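Local coordinates for protein chintase (Rhizomucor miehei, PDB 7FBT) that probably hydrolyses chitin, cleaving its beta-1,4-glycosidic linkages as a TIM-barrel chitinase of glycoside hydrolase family 18, at residues 71-76 / 102-107; 36-41 / 84-89. All blocks are in the same frame, centred on the assembly; numbering follows the deposited sequence.

Interaction 1: residues 71-76 / 102-107; sequences LYFSDL and LNLDWE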
loop_
_atom_site.group_PDB
_atom_site.type_symbol
_atom_site.label_atom_id
_atom_site.label_comp_id
_atom_site.label_asym_id
_atom_site.label_seq_id
_atom_site.Cartn_x
_atom_site.Cartn_y
_atom_site.Cartn_z
ATOM N N LEU A 71 -13.192 -6.976 -0.549
ATOM C CA LEU A 71 -14.185 -8.041 -0.664
ATOM C C LEU A 71 -14.766 -8.138 -2.076
ATOM O O LEU A 71 -14.999 -9.242 -2.579
ATOM C CB LEU A 71 -15.304 -7.813 0.358
ATOM C CG LEU A 71 -15.013 -8.178 1.814
ATOM C CD1 LEU A 71 -16.214 -7.845 2.682
ATOM C CD2 LEU A 71 -14.674 -9.654 1.950
ATOM N N TYR A 72 -15.020 -7.004 -2.730
ATOM C CA TYR A 72 -15.847 -7.016 -3.935
ATOM C C TYR A 72 -15.093 -6.640 -5.200
ATOM O O TYR A 72 -15.722 -6.477 -6.249
ATOM C CB TYR A 72 -17.056 -6.093 -3.768
ATOM C CG TYR A 72 -17.848 -6.394 -2.523
ATOM C CD1 TYR A 72 -18.593 -7.560 -2.421
ATOM C CD2 TYR A 72 -17.843 -5.520 -1.444
ATOM C CE1 TYR A 72 -19.309 -7.847 -1.282
ATOM C CE2 TYR A 72 -18.558 -5.800 -0.299
ATOM C CZ TYR A 72 -19.289 -6.963 -0.225
ATOM O OH TYR A 72 -20.004 -7.252 0.910
ATOM N N PHE A 73 -13.767 -6.509 -5.136
ATOM C CA PHE A 73 -13.006 -6.134 -6.324
ATOM C C PHE A 73 -13.253 -7.108 -7.474
ATOM O O PHE A 73 -13.565 -6.697 -8.599
ATOM C CB PHE A 73 -11.519 -6.077 -5.986
ATOM C CG PHE A 73 -11.039 -4.723 -5.550
ATOM C CD1 PHE A 73 -10.977 -3.664 -6.445
ATOM C CD2 PHE A 73 -10.608 -4.521 -4.257
ATOM C CE1 PHE A 73 -10.516 -2.419 -6.040
ATOM C CE2 PHE A 73 -10.142 -3.282 -3.849
ATOM C CZ PHE A 73 -10.094 -2.235 -4.743
ATOM N N SER A 74 -13.112 -8.408 -7.211
ATOM C CA SER A 74 -13.281 -9.404 -8.268
ATOM C C SER A 74 -14.680 -9.343 -8.871
ATOM O O SER A 74 -14.840 -9.232 -10.095
ATOM C CB SER A 74 -12.992 -10.798 -7.714
ATOM O OG SER A 74 -13.047 -11.775 -8.738
ATOM N N ASP A 75 -15.708 -9.422 -8.020
ATOM C CA ASP A 75 -17.084 -9.340 -8.493
ATOM C C ASP A 75 -17.307 -8.078 -9.315
ATOM O O ASP A 75 -17.884 -8.130 -10.407
ATOM C CB ASP A 75 -18.048 -9.379 -7.306
ATOM C CG ASP A 75 -18.032 -10.708 -6.586
ATOM O OD1 ASP A 75 -17.717 -11.732 -7.227
ATOM O OD2 ASP A 75 -18.329 -10.727 -5.375
ATOM N N LEU A 76 -16.844 -6.933 -8.805
ATOM C CA LEU A 76 -17.062 -5.667 -9.503
ATOM C C LEU A 76 -16.400 -5.655 -10.871
ATOM O O LEU A 76 -16.976 -5.156 -11.845
ATOM C CB LEU A 76 -16.529 -4.499 -8.676
ATOM C CG LEU A 76 -17.294 -4.108 -7.422
ATOM C CD1 LEU A 76 -16.427 -3.208 -6.543
ATOM C CD2 LEU A 76 -18.596 -3.449 -7.801
ATOM N N LEU A 102 -5.002 8.239 -7.864
ATOM C CA LEU A 102 -5.718 7.142 -7.236
ATOM C C LEU A 102 -4.730 6.011 -7.036
ATOM O O LEU A 102 -3.945 5.702 -7.940
ATOM C CB LEU A 102 -6.903 6.654 -8.083
ATOM C CG LEU A 102 -8.170 7.500 -8.148
ATOM C CD1 LEU A 102 -9.129 6.876 -9.152
ATOM C CD2 LEU A 102 -8.810 7.617 -6.767
ATOM N N ASN A 103 -4.745 5.427 -5.844
ATOM C CA ASN A 103 -3.892 4.304 -5.478
ATOM C C ASN A 103 -4.791 3.104 -5.230
ATOM O O ASN A 103 -5.620 3.131 -4.317
ATOM C CB ASN A 103 -3.073 4.636 -4.231
ATOM C CG ASN A 103 -2.359 3.442 -3.670
ATOM O OD1 ASN A 103 -2.783 2.894 -2.649
ATOM N ND2 ASN A 103 -1.255 3.039 -4.305
ATOM N N LEU A 104 -4.639 2.059 -6.040
ATOM C CA LEU A 104 -5.512 0.894 -5.975
ATOM C C LEU A 104 -4.839 -0.192 -5.142
ATOM O O LEU A 104 -3.758 -0.670 -5.494
ATOM C CB LEU A 104 -5.849 0.384 -7.377
ATOM C CG LEU A 104 -7.128 0.901 -8.054
ATOM C CD1 LEU A 104 -8.389 0.402 -7.348
ATOM C CD2 LEU A 104 -7.139 2.428 -8.127
ATOM N N ASP A 105 -5.491 -0.592 -4.057
ATOM C CA ASP A 105 -4.930 -1.511 -3.064
ATOM C C ASP A 105 -5.868 -2.712 -2.913
ATOM O O ASP A 105 -6.563 -2.870 -1.899
ATOM C CB ASP A 105 -4.729 -0.771 -1.740
ATOM C CG ASP A 105 -3.969 -1.587 -0.720
ATOM O OD1 ASP A 105 -3.508 -2.702 -1.055
ATOM O OD2 ASP A 105 -3.841 -1.107 0.421
ATOM N N TRP A 106 -5.900 -3.552 -3.940
ATOM C CA TRP A 106 -6.624 -4.819 -3.903
ATOM C C TRP A 106 -5.720 -5.891 -3.307
ATOM O O TRP A 106 -4.628 -6.151 -3.825
ATOM C CB TRP A 106 -7.079 -5.200 -5.313
ATOM C CG TRP A 106 -7.803 -6.522 -5.445
ATOM C CD1 TRP A 106 -8.049 -7.445 -4.465
ATOM C CD2 TRP A 106 -8.363 -7.060 -6.645
ATOM N NE1 TRP A 106 -8.731 -8.522 -4.988
ATOM C CE2 TRP A 106 -8.936 -8.307 -6.323
ATOM C CE3 TRP A 106 -8.445 -6.601 -7.963
ATOM C CZ2 TRP A 106 -9.579 -9.098 -7.272
ATOM C CZ3 TRP A 106 -9.081 -7.392 -8.903
ATOM C CH2 TRP A 106 -9.644 -8.621 -8.550
ATOM N N GLU A 107 -6.178 -6.523 -2.231
ATOM C CA GLU A 107 -5.396 -7.531 -1.521
ATOM C C GLU A 107 -6.208 -8.825 -1.431
ATOM O O GLU A 107 -6.925 -9.037 -0.449
ATOM C CB GLU A 107 -4.991 -7.012 -0.136
ATOM C CG GLU A 107 -4.350 -5.635 -0.188
ATOM C CD GLU A 107 -3.939 -5.108 1.168
ATOM O OE1 GLU A 107 -4.132 -5.817 2.177
ATOM O OE2 GLU A 107 -3.399 -3.984 1.218
#
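At the C-terminal end of barrel strand 101-105, within the segment that matches the DGxDxDxE signature of glycoside hydrolase family 18, here with N103 in place of the middle Asp, W106 lays its indole over F73, in the first turn of helix 73-78. The two side chains run past each other in opposite directions, and each covers the other's CB. CB of F73 sits 3.5 Å from the centroid of the six-membered indole ring, 17° off its normal, a CH-pi contact over the face; it also comes within 3.4 Å of W106 CD2. In return, CB of W106 lies 3.9 Å from the centroid of the F73 ring, over its face but displaced toward the rim. The phenyl ring and the five-membered indole ring form an offset stack with planes 12° apart and centroids separated by 4.7 Å. CG of W106 is anti to its backbone N (chi1 178°), which extends the indole from the strand end across F73 as far as S74. There CZ2 of W106 approaches S74 N at 3.6 Å, obliquely to the ring, and S74 CB lies alongside the same atom, while S74 OG is hydrogen-bonded to D124. At the other end of the phenyl ring, CE1 of F73 touches L104 CD1 at 3.8 Å; that leucine also packs on Y128 and F132. The CB atoms of D105 and E107 point away from the helix; these residues match the last Asp and the Glu of the motif, and by family likeness E107 is probably the catalytic acid. No hydrogen bond links 71-76 to 102-107. The buried contact therefore rests on stacking, CH-pi and dispersion contacts, and F73 over one face, with Y128 meeting the ring edge-to-face, probably limits how the indole can turn.

Interaction 2: residues 36-41 / 84-89; sequences GELSGF and DNFVSN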
loop_
_atom_site.group_PDB
_atom_site.type_symbol
_atom_site.label_atom_id
_atom_site.label_comp_id
_atom_site.label_asym_id
_atom_site.label_seq_id
_atom_site.Cartn_x
_atom_site.Cartn_y
_atom_site.Cartn_z
ATOM N N GLY A 36 -20.236 -1.016 -6.508
ATOM C CA GLY A 36 -19.332 -0.090 -7.157
ATOM C C GLY A 36 -19.295 1.292 -6.553
ATOM O O GLY A 36 -18.658 2.186 -7.123
ATOM N N GLU A 37 -19.973 1.499 -5.432
ATOM C CA GLU A 37 -19.907 2.739 -4.682
ATOM C C GLU A 37 -18.590 2.808 -3.910
ATOM O O GLU A 37 -17.887 1.809 -3.743
ATOM C CB GLU A 37 -21.092 2.831 -3.717
ATOM C CG GLU A 37 -22.449 3.061 -4.381
ATOM C CD GLU A 37 -22.779 4.529 -4.557
ATOM O OE1 GLU A 37 -23.159 5.166 -3.550
ATOM O OE2 GLU A 37 -22.648 5.046 -5.689
ATOM N N LEU A 38 -18.257 4.008 -3.448
ATOM C CA LEU A 38 -17.146 4.209 -2.535
ATOM C C LEU A 38 -17.684 4.459 -1.134
ATOM O O LEU A 38 -18.795 4.968 -0.958
ATOM C CB LEU A 38 -16.265 5.376 -2.979
ATOM C CG LEU A 38 -15.646 5.223 -4.365
ATOM C CD1 LEU A 38 -14.778 6.430 -4.668
ATOM C CD2 LEU A 38 -14.863 3.918 -4.506
ATOM N N SER A 39 -16.888 4.083 -0.138
ATOM C CA SER A 39 -17.346 4.052 1.242
ATOM C C SER A 39 -16.135 4.090 2.163
ATOM O O SER A 39 -14.997 3.886 1.734
ATOM C CB SER A 39 -18.194 2.802 1.503
ATOM O OG SER A 39 -17.404 1.627 1.458
ATOM N N GLY A 40 -16.394 4.363 3.441
ATOM C CA GLY A 40 -15.404 4.168 4.476
ATOM C C GLY A 40 -14.490 5.339 4.781
ATOM O O GLY A 40 -13.765 5.281 5.783
ATOM N N PHE A 41 -14.489 6.395 3.969
ATOM C CA PHE A 41 -13.600 7.531 4.187
ATOM C C PHE A 41 -14.406 8.773 4.545
ATOM O O PHE A 41 -15.611 8.853 4.294
ATOM C CB PHE A 41 -12.725 7.805 2.956
ATOM C CG PHE A 41 -13.464 8.424 1.807
ATOM C CD1 PHE A 41 -13.534 9.803 1.671
ATOM C CD2 PHE A 41 -14.068 7.632 0.850
ATOM C CE1 PHE A 41 -14.209 10.374 0.620
ATOM C CE2 PHE A 41 -14.739 8.198 -0.214
ATOM C CZ PHE A 41 -14.815 9.573 -0.329
ATOM N N ASP A 84 -18.252 -0.693 -14.931
ATOM C CA ASP A 84 -18.448 0.671 -15.416
ATOM C C ASP A 84 -18.873 1.611 -14.297
ATOM O O ASP A 84 -18.415 2.758 -14.237
ATOM C CB ASP A 84 -19.480 0.685 -16.541
ATOM C CG ASP A 84 -18.909 0.206 -17.857
ATOM O OD1 ASP A 84 -17.672 0.040 -17.945
ATOM O OD2 ASP A 84 -19.699 -0.014 -18.801
ATOM N N ASN A 85 -19.762 1.154 -13.413
ATOM C CA ASN A 85 -20.162 1.970 -12.273
ATOM C C ASN A 85 -18.967 2.295 -11.389
ATOM O O ASN A 85 -18.809 3.433 -10.928
ATOM C CB ASN A 85 -21.236 1.244 -11.469
ATOM C CG ASN A 85 -21.881 2.131 -10.437
ATOM O OD1 ASN A 85 -21.920 3.353 -10.590
ATOM N ND2 ASN A 85 -22.385 1.527 -9.369
ATOM N N PHE A 86 -18.110 1.304 -11.153
ATOM C CA PHE A 86 -16.914 1.513 -10.353
ATOM C C PHE A 86 -15.991 2.529 -11.017
ATOM O O PHE A 86 -15.501 3.462 -10.369
ATOM C CB PHE A 86 -16.210 0.168 -10.154
ATOM C CG PHE A 86 -15.125 0.196 -9.127
ATOM C CD1 PHE A 86 -15.325 0.819 -7.907
ATOM C CD2 PHE A 86 -13.898 -0.403 -9.378
ATOM C CE1 PHE A 86 -14.323 0.843 -6.960
ATOM C CE2 PHE A 86 -12.904 -0.376 -8.434
ATOM C CZ PHE A 86 -13.121 0.250 -7.223
ATOM N N VAL A 87 -15.749 2.361 -12.319
ATOM C CA VAL A 87 -14.873 3.279 -13.042
ATOM C C VAL A 87 -15.418 4.699 -12.974
ATOM O O VAL A 87 -14.670 5.658 -12.738
ATOM C CB VAL A 87 -14.701 2.809 -14.499
ATOM C CG1 VAL A 87 -14.186 3.944 -15.369
ATOM C CG2 VAL A 87 -13.786 1.599 -14.567
ATOM N N SER A 88 -16.733 4.854 -13.168
ATOM C CA SER A 88 -17.344 6.178 -13.137
ATOM C C SER A 88 -17.260 6.801 -11.748
ATOM O O SER A 88 -17.039 8.008 -11.619
ATOM C CB SER A 88 -18.801 6.099 -13.600
ATOM O OG SER A 88 -19.586 5.316 -12.716
ATOM N N ASN A 89 -17.426 5.998 -10.697
ATOM C CA ASN A 89 -17.337 6.553 -9.349
ATOM C C ASN A 89 -15.901 6.908 -8.984
ATOM O O ASN A 89 -15.668 7.848 -8.220
ATOM C CB ASN A 89 -17.934 5.570 -8.344
ATOM C CG ASN A 89 -19.413 5.311 -8.600
ATOM O OD1 ASN A 89 -20.099 6.134 -9.208
ATOM N ND2 ASN A 89 -19.904 4.164 -8.148
#
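G36 comes up against helix 81-97 with its backbone, its CA only 4.3 Å from that of F86; its backbone angles would press a CB against the carbonyl O of the residue before, and the helix at N85 and F86 leaves no room for one either. Its carbonyl O is the polar centre of the contact: N89 ND2 donates to it over 2.6 Å in a nearly straight bond (162° at the hydrogen). The oxygen lies close to the amide plane of N89, whereas the amide nitrogen stands 53° out of the carbonyl plane. With CG anti to its carbonyl carbon, N89 swings this amide toward the glycine, and the same ND2 makes a weak second bond to N85 OD1. N85 in turn gives a weak bond from its ND2 to D35 O. CD1 of F86 reaches G36 O at 3.7 Å, so the oxygen meets the edge of the phenyl ring in its plane. E37 points its CB away, but a bend at chi2 brings OE2 back to 3.8 Å from N89 ND2, the carboxylate turned nearly perpendicular to the amide. This segment follows barrel strand 24-32 and folds back on it as the short antiparallel strand 38-39, outside the regular beta-alpha repeat of the TIM barrel. L38 sends its two methyls to different partners: CD2 to F86 CE1 at 4.0 Å, the side chains crossing at about a right angle, and CD1 to N89 O at 3.9 Å. It also packs on L90 and V93, farther along the same helix. S39 returns to E31 through backbone and OG hydrogen bonds.

In the fold
The centres of interactions 1 and 2 lie about 10 Å apart on the same side of the chain's centre, and their segments alternate along the chain: 36-41, 71-76, 84-89, 102-107. Helices 73-78 and 81-97 follow each other and lead into strand 101-105, while strand 38-39 pairs with strand 24-32 of the same sheet. The contacts meet directly: F73 CE1 packs on F86 CZ at 3.9 Å, and L76 lies against G36. P32 touches F73, L76 and F86. Packing thus continues from helix 81-97 and the 24-32/38-39 hairpin to the C-terminal end of strand 101-105, where the signature motif lies.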